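Local coordinates for protein SusD homolog (PDB 3FDH) that probably binds glycans at the outer membrane as a SusD-like lipoprotein of a gut Bacteroides, handing them on for uptake, at residues A273-R281 / S388-Y399; S320-L331 / A423-A431. All blocks are in the same frame, centred on the assembly; numbering follows the deposited sequence.

Interaction 1 of 2, residues A273-R281 / S388-Y399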
ATOM      1  N   ALA A 273       8.136  20.208  10.015  1.00 30.58           N
ATOM      2  CA  ALA A 273       9.579  20.307  10.196  1.00 30.93           C
ATOM      3  C   ALA A 273      10.231  20.584   8.848  1.00 29.26           C
ATOM      4  O   ALA A 273      11.209  21.279   8.754  1.00 29.50           O
ATOM      5  CB  ALA A 273      10.141  19.060  10.816  1.00 30.49           C
ATOM      6  N   TYR A 274       9.663  19.991   7.818  1.00 28.96           N
ATOM      7  CA  TYR A 274      10.166  20.141   6.448  1.00 28.43           C
ATOM      8  C   TYR A 274       9.584  21.320   5.708  1.00 29.33           C
ATOM      9  O   TYR A 274      10.081  21.729   4.672  1.00 28.43           O
ATOM     10  CB  TYR A 274       9.793  18.889   5.641  1.00 29.93           C
ATOM     11  CG  TYR A 274      10.748  17.747   5.814  1.00 28.67           C
ATOM     12  CD1 TYR A 274      10.621  16.849   6.866  1.00 32.41           C
ATOM     13  CD2 TYR A 274      11.768  17.546   4.915  1.00 30.96           C
ATOM     14  CE1 TYR A 274      11.493  15.833   7.018  1.00 31.55           C
ATOM     15  CE2 TYR A 274      12.653  16.518   5.062  1.00 33.03           C
ATOM     16  CZ  TYR A 274      12.506  15.658   6.109  1.00 33.60           C
ATOM     17  OH  TYR A 274      13.390  14.642   6.291  1.00 34.42           O
ATOM     18  N   ASN A 275       8.518  21.848   6.259  1.00 29.56           N
ATOM     19  CA  ASN A 275       7.725  22.827   5.567  1.00 31.41           C
ATOM     20  C   ASN A 275       7.288  22.205   4.246  1.00 29.92           C
ATOM     21  O   ASN A 275       7.301  22.808   3.206  1.00 26.76           O
ATOM     22  CB  ASN A 275       8.464  24.117   5.327  1.00 33.24           C
ATOM     23  CG  ASN A 275       7.554  25.227   4.852  1.00 40.03           C
ATOM     24  OD1 ASN A 275       6.353  25.222   5.118  1.00 45.40           O
ATOM     25  ND2 ASN A 275       8.125  26.199   4.152  1.00 41.38           N
ATOM     26  N   ASP A 276       6.946  20.940   4.326  1.00 26.57           N
ATOM     27  CA  ASP A 276       6.434  20.196   3.173  1.00 28.32           C
ATOM     28  C   ASP A 276       5.168  20.931   2.642  1.00 29.75           C
ATOM     29  O   ASP A 276       4.362  21.437   3.413  1.00 28.43           O
ATOM     30  CB  ASP A 276       6.201  18.734   3.594  1.00 28.27           C
ATOM     31  CG  ASP A 276       5.643  17.855   2.487  1.00 27.83           C
ATOM     32  OD1 ASP A 276       4.512  18.109   2.015  1.00 30.45           O
ATOM     33  OD2 ASP A 276       6.337  16.877   2.123  1.00 33.34           O
ATOM     34  N   PRO A 277       5.027  21.079   1.322  1.00 29.98           N
ATOM     35  CA  PRO A 277       3.838  21.756   0.791  1.00 30.91           C
ATOM     36  C   PRO A 277       2.491  21.252   1.336  1.00 30.79           C
ATOM     37  O   PRO A 277       1.527  21.997   1.418  1.00 31.84           O
ATOM     38  CB  PRO A 277       3.894  21.444  -0.699  1.00 31.97           C
ATOM     39  CG  PRO A 277       5.318  21.042  -0.974  1.00 32.05           C
ATOM     40  CD  PRO A 277       5.893  20.518   0.272  1.00 31.19           C
ATOM     41  N   ARG A 278       2.431  19.977   1.680  1.00 28.38           N
ATOM     42  CA  ARG A 278       1.192  19.358   2.154  1.00 28.58           C
ATOM     43  C   ARG A 278       0.830  19.787   3.581  1.00 30.51           C
ATOM     44  O   ARG A 278      -0.297  19.630   4.032  1.00 30.46           O
ATOM     45  CB  ARG A 278       1.306  17.827   2.103  1.00 27.10           C
ATOM     46  CG  ARG A 278       1.390  17.293   0.669  1.00 29.91           C
ATOM     47  CD  ARG A 278       1.843  15.813   0.671  1.00 24.01           C
ATOM     48  NE  ARG A 278       3.298  15.727   0.839  1.00 23.84           N
ATOM     49  CZ  ARG A 278       4.140  15.039   0.066  1.00 30.48           C
ATOM     50  NH1 ARG A 278       3.700  14.213  -0.879  1.00 28.50           N
ATOM     51  NH2 ARG A 278       5.441  15.133   0.294  1.00 27.62           N
ATOM     52  N   ALA A 279       1.806  20.341   4.281  1.00 29.75           N
ATOM     53  CA  ALA A 279       1.593  20.853   5.644  1.00 29.50           C
ATOM     54  C   ALA A 279       0.477  21.910   5.692  1.00 29.22           C
ATOM     55  O   ALA A 279      -0.269  22.014   6.670  1.00 31.06           O
ATOM     56  CB  ALA A 279       2.897  21.451   6.240  1.00 27.89           C
ATOM     57  N   ASN A 280       0.392  22.709   4.638  1.00 28.85           N
ATOM     58  CA  ASN A 280      -0.526  23.802   4.610  1.00 29.46           C
ATOM     59  C   ASN A 280      -1.715  23.544   3.737  1.00 29.85           C
ATOM     60  O   ASN A 280      -2.535  24.411   3.513  1.00 31.55           O
ATOM     61  CB  ASN A 280       0.181  25.004   4.024  1.00 30.84           C
ATOM     62  CG  ASN A 280      -0.532  26.281   4.330  1.00 40.90           C
ATOM     63  OD1 ASN A 280      -1.110  26.436   5.418  1.00 50.70           O
ATOM     64  ND2 ASN A 280      -0.522  27.206   3.381  1.00 39.01           N
ATOM     65  N   ARG A 281      -1.828  22.321   3.274  1.00 30.46           N
ATOM     66  CA  ARG A 281      -2.822  22.049   2.269  1.00 30.73           C
ATOM     67  C   ARG A 281      -3.650  20.785   2.387  1.00 28.98           C
ATOM     68  O   ARG A 281      -4.769  20.742   1.881  1.00 29.09           O
ATOM     69  CB  ARG A 281      -2.095  22.108   0.926  1.00 29.53           C
ATOM     70  CG  ARG A 281      -2.962  21.989  -0.223  1.00 35.30           C
ATOM     71  CD  ARG A 281      -2.309  22.506  -1.468  1.00 28.22           C
ATOM     72  NE  ARG A 281      -3.167  22.207  -2.615  1.00 33.61           N
ATOM     73  CZ  ARG A 281      -4.271  22.877  -2.935  1.00 28.27           C
ATOM     74  NH1 ARG A 281      -4.664  23.888  -2.196  1.00 26.43           N
ATOM     75  NH2 ARG A 281      -4.997  22.505  -3.968  1.00 31.12           N
ATOM     76  N   SER A 388      -3.705  28.445   0.181  1.00 30.74           N
ATOM     77  CA  SER A 388      -2.615  27.620  -0.333  1.00 32.07           C
ATOM     78  C   SER A 388      -2.717  27.472  -1.838  1.00 33.20           C
ATOM     79  O   SER A 388      -3.807  27.448  -2.420  1.00 33.08           O
ATOM     80  CB  SER A 388      -2.549  26.261   0.329  1.00 31.82           C
ATOM     81  OG  SER A 388      -3.738  25.522   0.141  1.00 31.02           O
ATOM     82  N   GLU A 389      -1.548  27.395  -2.457  1.00 33.96           N
ATOM     83  CA  GLU A 389      -1.449  27.237  -3.905  1.00 34.63           C
ATOM     84  C   GLU A 389      -1.460  25.786  -4.305  1.00 31.73           C
ATOM     85  O   GLU A 389      -0.948  24.930  -3.613  1.00 29.41           O
ATOM     86  CB  GLU A 389      -0.139  27.836  -4.401  1.00 37.09           C
ATOM     87  CG  GLU A 389       0.057  29.306  -4.114  1.00 42.97           C
ATOM     88  CD  GLU A 389      -0.583  30.188  -5.146  1.00 53.98           C
ATOM     89  OE1 GLU A 389      -1.254  29.652  -6.058  1.00 60.73           O
ATOM     90  OE2 GLU A 389      -0.403  31.424  -5.048  1.00 64.52           O
ATOM     91  N   VAL A 390      -2.016  25.522  -5.471  1.00 30.40           N
ATOM     92  CA  VAL A 390      -2.032  24.163  -5.999  1.00 30.62           C
ATOM     93  C   VAL A 390      -0.588  23.669  -6.165  1.00 30.07           C
ATOM     94  O   VAL A 390       0.259  24.399  -6.583  1.00 30.67           O
ATOM     95  CB  VAL A 390      -2.788  24.093  -7.339  1.00 31.63           C
ATOM     96  CG1 VAL A 390      -2.510  22.819  -8.080  1.00 33.04           C
ATOM     97  CG2 VAL A 390      -4.297  24.286  -7.098  1.00 30.80           C
ATOM     98  N   ILE A 391      -0.307  22.430  -5.785  1.00 25.47           N
ATOM     99  CA  ILE A 391       1.040  21.887  -5.962  1.00 26.18           C
ATOM    100  C   ILE A 391       1.235  21.525  -7.446  1.00 30.36           C
ATOM    101  O   ILE A 391       0.442  20.774  -8.027  1.00 31.23           O
ATOM    102  CB  ILE A 391       1.258  20.642  -5.066  1.00 27.14           C
ATOM    103  CG1 ILE A 391       1.024  21.072  -3.621  1.00 29.42           C
ATOM    104  CG2 ILE A 391       2.662  20.050  -5.294  1.00 21.27           C
ATOM    105  CD1 ILE A 391       0.879  19.974  -2.686  1.00 28.00           C
ATOM    106  N   THR A 392       2.264  22.112  -8.065  1.00 29.00           N
ATOM    107  CA  THR A 392       2.580  21.821  -9.443  1.00 28.52           C
ATOM    108  C   THR A 392       3.948  21.182  -9.640  1.00 30.45           C
ATOM    109  O   THR A 392       4.745  21.030  -8.727  1.00 30.43           O
ATOM    110  CB  THR A 392       2.609  23.082 -10.244  1.00 28.36           C
ATOM    111  OG1 THR A 392       3.674  23.903  -9.747  1.00 28.95           O
ATOM    112  CG2 THR A 392       1.292  23.797 -10.131  1.00 31.30           C
ATOM    113  N   GLU A 393       4.240  20.831 -10.875  1.00 31.86           N
ATOM    114  CA  GLU A 393       5.540  20.180 -11.153  1.00 33.20           C
ATOM    115  C   GLU A 393       6.653  21.178 -10.792  1.00 30.50           C
ATOM    116  O   GLU A 393       7.672  20.820 -10.236  1.00 30.75           O
ATOM    117  CB  GLU A 393       5.621  19.737 -12.607  1.00 33.66           C
ATOM    118  CG  GLU A 393       6.846  18.973 -12.966  1.00 43.70           C
ATOM    119  CD  GLU A 393       6.970  18.784 -14.487  1.00 51.78           C
ATOM    120  OE1 GLU A 393       5.993  19.102 -15.208  1.00 59.70           O
ATOM    121  OE2 GLU A 393       8.045  18.341 -14.961  1.00 59.01           O
ATOM    122  N   THR A 394       6.373  22.442 -11.010  1.00 29.84           N
ATOM    123  CA  THR A 394       7.364  23.517 -10.779  1.00 29.76           C
ATOM    124  C   THR A 394       7.550  23.784  -9.295  1.00 28.78           C
ATOM    125  O   THR A 394       8.672  23.930  -8.789  1.00 27.97           O
ATOM    126  CB  THR A 394       6.971  24.860 -11.429  1.00 30.78           C
ATOM    127  OG1 THR A 394       6.917  24.738 -12.857  1.00 30.33           O
ATOM    128  CG2 THR A 394       7.980  25.989 -11.091  1.00 31.84           C
ATOM    129  N   SER A 395       6.433  23.907  -8.608  1.00 29.11           N
ATOM    130  CA  SER A 395       6.471  24.245  -7.189  1.00 28.88           C
ATOM    131  C   SER A 395       7.087  23.104  -6.413  1.00 29.84           C
ATOM    132  O   SER A 395       7.840  23.334  -5.468  1.00 29.27           O
ATOM    133  CB  SER A 395       5.084  24.599  -6.634  1.00 30.39           C
ATOM    134  OG  SER A 395       4.263  23.455  -6.500  1.00 29.21           O
ATOM    135  N   ALA A 396       6.768  21.880  -6.827  1.00 31.52           N
ATOM    136  CA  ALA A 396       7.253  20.682  -6.176  1.00 30.77           C
ATOM    137  C   ALA A 396       8.759  20.549  -6.347  1.00 31.62           C
ATOM    138  O   ALA A 396       9.463  20.146  -5.423  1.00 32.79           O
ATOM    139  CB  ALA A 396       6.552  19.388  -6.701  1.00 29.96           C
ATOM    140  N   GLY A 397       9.205  20.801  -7.571  1.00 29.84           N
ATOM    141  CA  GLY A 397      10.633  20.744  -7.932  1.00 29.36           C
ATOM    142  C   GLY A 397      11.450  21.738  -7.134  1.00 30.19           C
ATOM    143  O   GLY A 397      12.564  21.443  -6.681  1.00 29.98           O
ATOM    144  N   LYS A 398      10.871  22.914  -6.939  1.00 30.21           N
ATOM    145  CA  LYS A 398      11.536  23.995  -6.204  1.00 31.36           C
ATOM    146  C   LYS A 398      11.630  23.665  -4.736  1.00 32.47           C
ATOM    147  O   LYS A 398      12.590  24.036  -4.047  1.00 33.85           O
ATOM    148  CB  LYS A 398      10.799  25.317  -6.372  1.00 32.65           C
ATOM    149  CG  LYS A 398      11.329  26.403  -5.447  1.00 38.11           C
ATOM    150  CD  LYS A 398      10.738  27.752  -5.756  1.00 41.08           C
ATOM    151  CE  LYS A 398      11.115  28.764  -4.668  1.00 43.86           C
ATOM    152  NZ  LYS A 398      12.593  28.858  -4.461  1.00 47.08           N
ATOM    153  N   TYR A 399      10.611  22.960  -4.269  1.00 31.33           N
ATOM    154  CA  TYR A 399      10.554  22.544  -2.874  1.00 30.26           C
ATOM    155  C   TYR A 399      11.652  21.507  -2.671  1.00 31.01           C
ATOM    156  O   TYR A 399      12.373  21.476  -1.660  1.00 29.68           O
ATOM    157  CB  TYR A 399       9.185  21.946  -2.514  1.00 30.02           C
ATOM    158  CG  TYR A 399       9.296  21.138  -1.287  1.00 30.26           C
ATOM    159  CD1 TYR A 399       9.451  21.752  -0.066  1.00 28.93           C
ATOM    160  CD2 TYR A 399       9.276  19.748  -1.336  1.00 31.58           C
ATOM    161  CE1 TYR A 399       9.575  21.003   1.072  1.00 25.56           C
ATOM    162  CE2 TYR A 399       9.414  19.021  -0.219  1.00 33.32           C
ATOM    163  CZ  TYR A 399       9.566  19.654   0.985  1.00 30.93           C
ATOM    164  OH  TYR A 399       9.697  18.920   2.139  1.00 27.83           O
TER
HETATM  165  O   HOH W   1       8.996  16.343   2.125  1.00 26.81           O
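Where a Schellman motif ends helix 265-274 at Asn275, the chain turns along the run leading into helix 393-410, with the CA atoms of Pro277 and Ile391 7.3 Å apart. The central contact is a CH-pi interaction: Pro277 CD sits 3.6 Å from the centroid of the Tyr399 ring, 2° off its normal. Proline suits the place, its rigid ring offering Tyr399 one flank while CB meets Ile391 CD1. A first torsion of 161° swings the Tyr399 ring away from its own backbone N to the end of helix 265-274, where its OH lies 3.5 Å from Tyr274 CB. Asp276 closes an Asx turn onto Arg278 N and is gripped side-on by the Arg278 guanidinium. Arg281 runs extended past Ser388, one guanidinium face against Val390 CA, its NE salt-bridged to Glu369. Arg281 NH1 donates a hydrogen bond of 3.0 Å to Ser388 OG, which lies in the guanidinium plane and also bonds Asn386 OD1. A leucine in place of Arg281 would probably leave Glu369 without its charged mate. A Thr392-Ser395 capping box starts the helix carrying Tyr399. One water bridges the segments, accepting from Tyr399 OH at 2.7 Å and donating to Asp276 OD2.

Interaction 2 of 2, residues S320-L331 / A423-A431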
ATOM      1  N   SER A 320      -7.269  14.373   7.586  1.00 28.43           N
ATOM      2  CA  SER A 320      -6.520  14.579   6.355  1.00 28.77           C
ATOM      3  C   SER A 320      -7.545  14.837   5.233  1.00 28.39           C
ATOM      4  O   SER A 320      -8.657  14.314   5.254  1.00 28.38           O
ATOM      5  CB  SER A 320      -5.625  13.389   5.992  1.00 30.03           C
ATOM      6  OG  SER A 320      -6.379  12.256   5.569  1.00 31.41           O
ATOM      7  N   ALA A 321      -7.143  15.619   4.242  1.00 27.39           N
ATOM      8  CA  ALA A 321      -7.995  15.934   3.081  1.00 28.12           C
ATOM      9  C   ALA A 321      -8.386  14.648   2.327  1.00 29.02           C
ATOM     10  O   ALA A 321      -9.443  14.528   1.688  1.00 28.94           O
ATOM     11  CB  ALA A 321      -7.248  16.907   2.136  1.00 27.34           C
ATOM     12  N   PHE A 322      -7.514  13.674   2.499  1.00 28.44           N
ATOM     13  CA  PHE A 322      -7.569  12.397   1.767  1.00 29.64           C
ATOM     14  C   PHE A 322      -8.828  11.548   2.024  1.00 30.52           C
ATOM     15  O   PHE A 322      -9.253  10.770   1.168  1.00 28.13           O
ATOM     16  CB  PHE A 322      -6.319  11.563   2.042  1.00 30.00           C
ATOM     17  CG  PHE A 322      -5.057  12.229   1.581  1.00 28.50           C
ATOM     18  CD1 PHE A 322      -4.842  12.459   0.233  1.00 27.82           C
ATOM     19  CD2 PHE A 322      -4.135  12.701   2.513  1.00 30.13           C
ATOM     20  CE1 PHE A 322      -3.697  13.082  -0.182  1.00 25.60           C
ATOM     21  CE2 PHE A 322      -3.003  13.337   2.118  1.00 29.22           C
ATOM     22  CZ  PHE A 322      -2.774  13.541   0.752  1.00 19.76           C
ATOM     23  N   VAL A 323      -9.437  11.744   3.186  1.00 29.53           N
ATOM     24  CA  VAL A 323     -10.620  10.968   3.539  1.00 28.32           C
ATOM     25  C   VAL A 323     -11.823  11.353   2.653  1.00 28.48           C
ATOM     26  O   VAL A 323     -12.809  10.635   2.600  1.00 28.64           O
ATOM     27  CB  VAL A 323     -10.963  11.058   5.063  1.00 26.05           C
ATOM     28  CG1 VAL A 323      -9.731  10.622   5.970  1.00 26.78           C
ATOM     29  CG2 VAL A 323     -11.521  12.453   5.441  1.00 24.79           C
ATOM     30  N   TYR A 324     -11.739  12.491   1.952  1.00 27.51           N
ATOM     31  CA  TYR A 324     -12.813  12.958   1.053  1.00 27.56           C
ATOM     32  C   TYR A 324     -12.493  12.819  -0.438  1.00 27.86           C
ATOM     33  O   TYR A 324     -13.182  13.371  -1.309  1.00 28.05           O
ATOM     34  CB  TYR A 324     -13.213  14.401   1.401  1.00 27.96           C
ATOM     35  CG  TYR A 324     -14.153  14.432   2.590  1.00 28.58           C
ATOM     36  CD1 TYR A 324     -15.468  14.011   2.464  1.00 29.75           C
ATOM     37  CD2 TYR A 324     -13.723  14.858   3.836  1.00 28.70           C
ATOM     38  CE1 TYR A 324     -16.315  14.010   3.554  1.00 28.83           C
ATOM     39  CE2 TYR A 324     -14.555  14.833   4.930  1.00 26.49           C
ATOM     40  CZ  TYR A 324     -15.845  14.401   4.785  1.00 25.44           C
ATOM     41  OH  TYR A 324     -16.691  14.427   5.884  1.00 33.49           O
ATOM     42  N   ALA A 325     -11.433  12.071  -0.732  1.00 27.71           N
ATOM     43  CA  ALA A 325     -10.947  11.863  -2.129  1.00 28.28           C
ATOM     44  C   ALA A 325     -11.759  10.746  -2.788  1.00 27.71           C
ATOM     45  O   ALA A 325     -11.247   9.696  -3.117  1.00 29.34           O
ATOM     46  CB  ALA A 325      -9.440  11.509  -2.140  1.00 28.84           C
ATOM     47  N   LYS A 326     -13.024  11.069  -3.047  1.00 27.88           N
ATOM     48  CA  LYS A 326     -14.023  10.091  -3.451  1.00 28.48           C
ATOM     49  C   LYS A 326     -13.685   9.225  -4.658  1.00 29.70           C
ATOM     50  O   LYS A 326     -13.966   8.005  -4.672  1.00 29.52           O
ATOM     51  CB  LYS A 326     -15.371  10.776  -3.658  1.00 27.59           C
ATOM     52  CG  LYS A 326     -16.517   9.805  -3.889  1.00 32.04           C
ATOM     53  CD  LYS A 326     -17.804  10.587  -4.083  1.00 34.21           C
ATOM     54  CE  LYS A 326     -19.011   9.674  -4.213  1.00 40.06           C
ATOM     55  NZ  LYS A 326     -20.312  10.433  -4.200  1.00 43.99           N
ATOM     56  N   THR A 327     -13.057   9.872  -5.630  1.00 30.90           N
ATOM     57  CA  THR A 327     -12.730   9.237  -6.892  1.00 29.75           C
ATOM     58  C   THR A 327     -11.244   9.123  -7.155  1.00 29.55           C
ATOM     59  O   THR A 327     -10.835   8.817  -8.256  1.00 30.00           O
ATOM     60  CB  THR A 327     -13.444   9.925  -8.064  1.00 29.44           C
ATOM     61  OG1 THR A 327     -13.033  11.286  -8.150  1.00 30.09           O
ATOM     62  CG2 THR A 327     -14.960   9.876  -7.872  1.00 29.92           C
ATOM     63  N   ALA A 328     -10.426   9.278  -6.128  1.00 29.35           N
ATOM     64  CA  ALA A 328      -8.991   9.092  -6.335  1.00 28.22           C
ATOM     65  C   ALA A 328      -8.722   7.638  -6.708  1.00 27.58           C
ATOM     66  O   ALA A 328      -9.319   6.716  -6.115  1.00 28.93           O
ATOM     67  CB  ALA A 328      -8.190   9.479  -5.059  1.00 28.42           C
ATOM     68  N   PRO A 329      -7.767   7.392  -7.628  1.00 29.19           N
ATOM     69  CA  PRO A 329      -7.507   5.981  -7.940  1.00 28.84           C
ATOM     70  C   PRO A 329      -6.815   5.220  -6.846  1.00 28.97           C
ATOM     71  O   PRO A 329      -6.130   5.781  -6.018  1.00 29.75           O
ATOM     72  CB  PRO A 329      -6.546   6.028  -9.139  1.00 29.87           C
ATOM     73  CG  PRO A 329      -5.973   7.463  -9.156  1.00 30.71           C
ATOM     74  CD  PRO A 329      -7.016   8.326  -8.492  1.00 29.61           C
ATOM     75  N   THR A 330      -7.002   3.916  -6.893  1.00 29.89           N
ATOM     76  CA  THR A 330      -6.285   3.014  -6.032  1.00 27.84           C
ATOM     77  C   THR A 330      -5.033   2.627  -6.798  1.00 28.79           C
ATOM     78  O   THR A 330      -5.091   2.084  -7.901  1.00 27.62           O
ATOM     79  CB  THR A 330      -7.075   1.750  -5.652  1.00 28.51           C
ATOM     80  OG1 THR A 330      -8.190   2.109  -4.836  1.00 30.11           O
ATOM     81  CG2 THR A 330      -6.177   0.778  -4.907  1.00 28.40           C
ATOM     82  N   LEU A 331      -3.897   2.941  -6.195  1.00 28.86           N
ATOM     83  CA  LEU A 331      -2.590   2.666  -6.803  1.00 29.67           C
ATOM     84  C   LEU A 331      -2.046   1.302  -6.292  1.00 28.44           C
ATOM     85  O   LEU A 331      -1.606   1.154  -5.141  1.00 31.92           O
ATOM     86  CB  LEU A 331      -1.622   3.842  -6.555  1.00 25.58           C
ATOM     87  CG  LEU A 331      -2.089   5.199  -7.083  1.00 27.98           C
ATOM     88  CD1 LEU A 331      -1.016   6.286  -6.814  1.00 25.73           C
ATOM     89  CD2 LEU A 331      -2.481   5.092  -8.517  1.00 27.66           C
ATOM     90  N   ALA A 423       5.489  10.609   0.803  1.00 27.38           N
ATOM     91  CA  ALA A 423       4.810  10.478  -0.510  1.00 26.41           C
ATOM     92  C   ALA A 423       3.654   9.496  -0.548  1.00 27.85           C
ATOM     93  O   ALA A 423       2.705   9.634  -1.292  1.00 26.99           O
ATOM     94  CB  ALA A 423       5.801  10.073  -1.587  1.00 24.82           C
HETATM   95  N   MSE A 424       3.778   8.490   0.287  1.00 27.08           N
HETATM   96  CA  MSE A 424       2.882   7.314   0.299  1.00 28.25           C
HETATM   97  C   MSE A 424       1.688   7.426   1.271  1.00 29.25           C
HETATM   98  O   MSE A 424       0.832   6.564   1.397  1.00 26.71           O
HETATM   99  CB  MSE A 424       3.728   6.048   0.367  1.00 29.30           C
HETATM  100  CG  MSE A 424       4.507   5.856  -0.864  1.00 31.79           C
HETATM  101 SE   MSE A 424       5.597   4.287  -1.025  0.75 25.66          SE
HETATM  102  CE  MSE A 424       4.252   2.890  -1.255  1.00 34.43           C
ATOM    103  N   TRP A 425       1.601   8.624   1.817  1.00 30.00           N
ATOM    104  CA  TRP A 425       0.431   9.092   2.595  1.00 28.95           C
ATOM    105  C   TRP A 425      -0.578   9.627   1.581  1.00 27.61           C
ATOM    106  O   TRP A 425      -0.267  10.448   0.739  1.00 29.14           O
ATOM    107  CB  TRP A 425       0.846  10.253   3.486  1.00 29.01           C
ATOM    108  CG  TRP A 425      -0.248  10.929   4.201  1.00 28.79           C
ATOM    109  CD1 TRP A 425      -1.246  10.328   4.918  1.00 23.51           C
ATOM    110  CD2 TRP A 425      -0.428  12.336   4.372  1.00 25.54           C
ATOM    111  NE1 TRP A 425      -2.067  11.260   5.502  1.00 25.61           N
ATOM    112  CE2 TRP A 425      -1.603  12.511   5.155  1.00 27.92           C
ATOM    113  CE3 TRP A 425       0.280  13.482   3.931  1.00 24.83           C
ATOM    114  CZ2 TRP A 425      -2.058  13.755   5.527  1.00 28.74           C
ATOM    115  CZ3 TRP A 425      -0.214  14.710   4.257  1.00 28.62           C
ATOM    116  CH2 TRP A 425      -1.356  14.846   5.079  1.00 27.87           C
ATOM    117  N   GLY A 426      -1.797   9.172   1.701  1.00 28.59           N
ATOM    118  CA  GLY A 426      -2.887   9.568   0.841  1.00 25.71           C
ATOM    119  C   GLY A 426      -4.128   8.699   0.858  1.00 26.75           C
ATOM    120  O   GLY A 426      -4.382   7.959   1.835  1.00 27.77           O
ATOM    121  N   ALA A 427      -4.864   8.782  -0.237  1.00 28.69           N
ATOM    122  CA  ALA A 427      -6.107   8.015  -0.484  1.00 28.71           C
ATOM    123  C   ALA A 427      -5.845   6.932  -1.513  1.00 28.99           C
ATOM    124  O   ALA A 427      -6.772   6.287  -2.050  1.00 30.91           O
ATOM    125  CB  ALA A 427      -7.232   8.995  -1.012  1.00 26.81           C
ATOM    126  N   SER A 428      -4.566   6.733  -1.809  1.00 30.36           N
ATOM    127  CA  SER A 428      -4.119   5.824  -2.888  1.00 29.61           C
ATOM    128  C   SER A 428      -3.974   4.341  -2.550  1.00 29.39           C
ATOM    129  O   SER A 428      -3.712   3.521  -3.444  1.00 30.78           O
ATOM    130  CB  SER A 428      -2.807   6.327  -3.524  1.00 29.61           C
ATOM    131  OG  SER A 428      -2.934   7.665  -3.985  1.00 26.95           O
ATOM    132  N   GLY A 429      -4.117   4.017  -1.271  1.00 28.41           N
ATOM    133  CA  GLY A 429      -3.953   2.646  -0.778  1.00 28.06           C
ATOM    134  C   GLY A 429      -2.505   2.269  -0.523  1.00 28.35           C
ATOM    135  O   GLY A 429      -2.167   1.097  -0.520  1.00 27.69           O
ATOM    136  N   GLU A 430      -1.646   3.258  -0.282  1.00 28.77           N
ATOM    137  CA  GLU A 430      -0.178   3.002  -0.119  1.00 28.51           C
ATOM    138  C   GLU A 430       0.348   2.743   1.293  1.00 30.03           C
ATOM    139  O   GLU A 430       1.542   2.441   1.485  1.00 28.89           O
ATOM    140  CB  GLU A 430       0.628   4.115  -0.807  1.00 30.29           C
ATOM    141  CG  GLU A 430       0.427   4.127  -2.309  1.00 27.32           C
ATOM    142  CD  GLU A 430       1.359   5.089  -3.032  1.00 26.20           C
ATOM    143  OE1 GLU A 430       1.261   6.317  -2.793  1.00 32.23           O
ATOM    144  OE2 GLU A 430       2.183   4.608  -3.850  1.00 32.42           O
ATOM    145  N   ALA A 431      -0.550   2.802   2.280  1.00 28.77           N
ATOM    146  CA  ALA A 431      -0.148   2.596   3.678  1.00 27.52           C
ATOM    147  C   ALA A 431       0.263   1.167   3.810  1.00 28.91           C
ATOM    148  O   ALA A 431       1.161   0.791   4.575  1.00 30.85           O
ATOM    149  CB  ALA A 431      -1.271   2.936   4.657  1.00 26.00           C
TER
HETATM  150  O   HOH W   2      -4.877   8.085  -5.607  1.00 29.20           O
HETATM  151  O   HOH W   3      -7.281   3.407  -2.700  1.00 24.37           O
HETATM  152  O   HOH W   4      -3.331  -0.153  -2.972  1.00 25.64           O
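Aromatic contacts hold one end of this buried meeting of two loops in the largely helical SusD-like fold. Phe322 turns its ring edge to the face of Trp425 in a T-shaped pair, the planes 76° apart and the closest atoms, Phe322 CE2 and Trp425 CE2, separated by 3.4 Å. One face of the phenyl ring receives Gly426 CA, 3.5 Å from the ring centroid, in a CH-pi contact. Glycine suits the place: its phi of 164° is rarely open to other residues, and a side chain would crowd Phe322 CE1. Phe322 is placed for both by its first torsion, which sets CG anti to the carbonyl carbon (chi1 -62°).

Apolar packing follows with small residues: a type I turn from Ala325 to Ala328 presents both methyls to Ala427, whose CB comes 3.5 Å from Ala325 CB. Leu331 CD1 lies against Ser428 CB.

The polar contacts gather at the other end. Leu331 N donates to Ser428 O over 2.8 Å, in the carbonyl plane. Waters link Pro329 O with Ser428 OG, which also bonds Asn367, Thr330 OG1, also bonded to Tyr243 OH, with Ala427 O, and Leu331 O with Gly429 O.

Helix 250-258 covers Phe322 through Phe251, helix 354-379 lies against Ala328 and Leu331, and strand 330-331 pairs antiparallel with strand 238-240, while the partner loop joins helix 412-423 to helix 431-443.

Centred about 17 Å apart, the two interactions alternate along the chain, 273-281 and 320-331 preceding 388-399 and 423-431, and so knit together distant parts of one SusD-like family region. They meet through Arg278: its CB packs 4.1 Å from Trp425 CZ3, and its NH1 lies 3.9 Å from Ala423 CA. The arginine held by Asp276 in interaction 1 therefore also borders the tryptophan whose ring receives Phe322 in interaction 2. Helix 412-423 joins them further, since Leu422 touches Asp276 and Arg278 and the helix runs straight into 423-431. The centre of interaction 2 lies about 10 Å from the centre of the chain, that of interaction 1 about 23 Å, nearer the periphery.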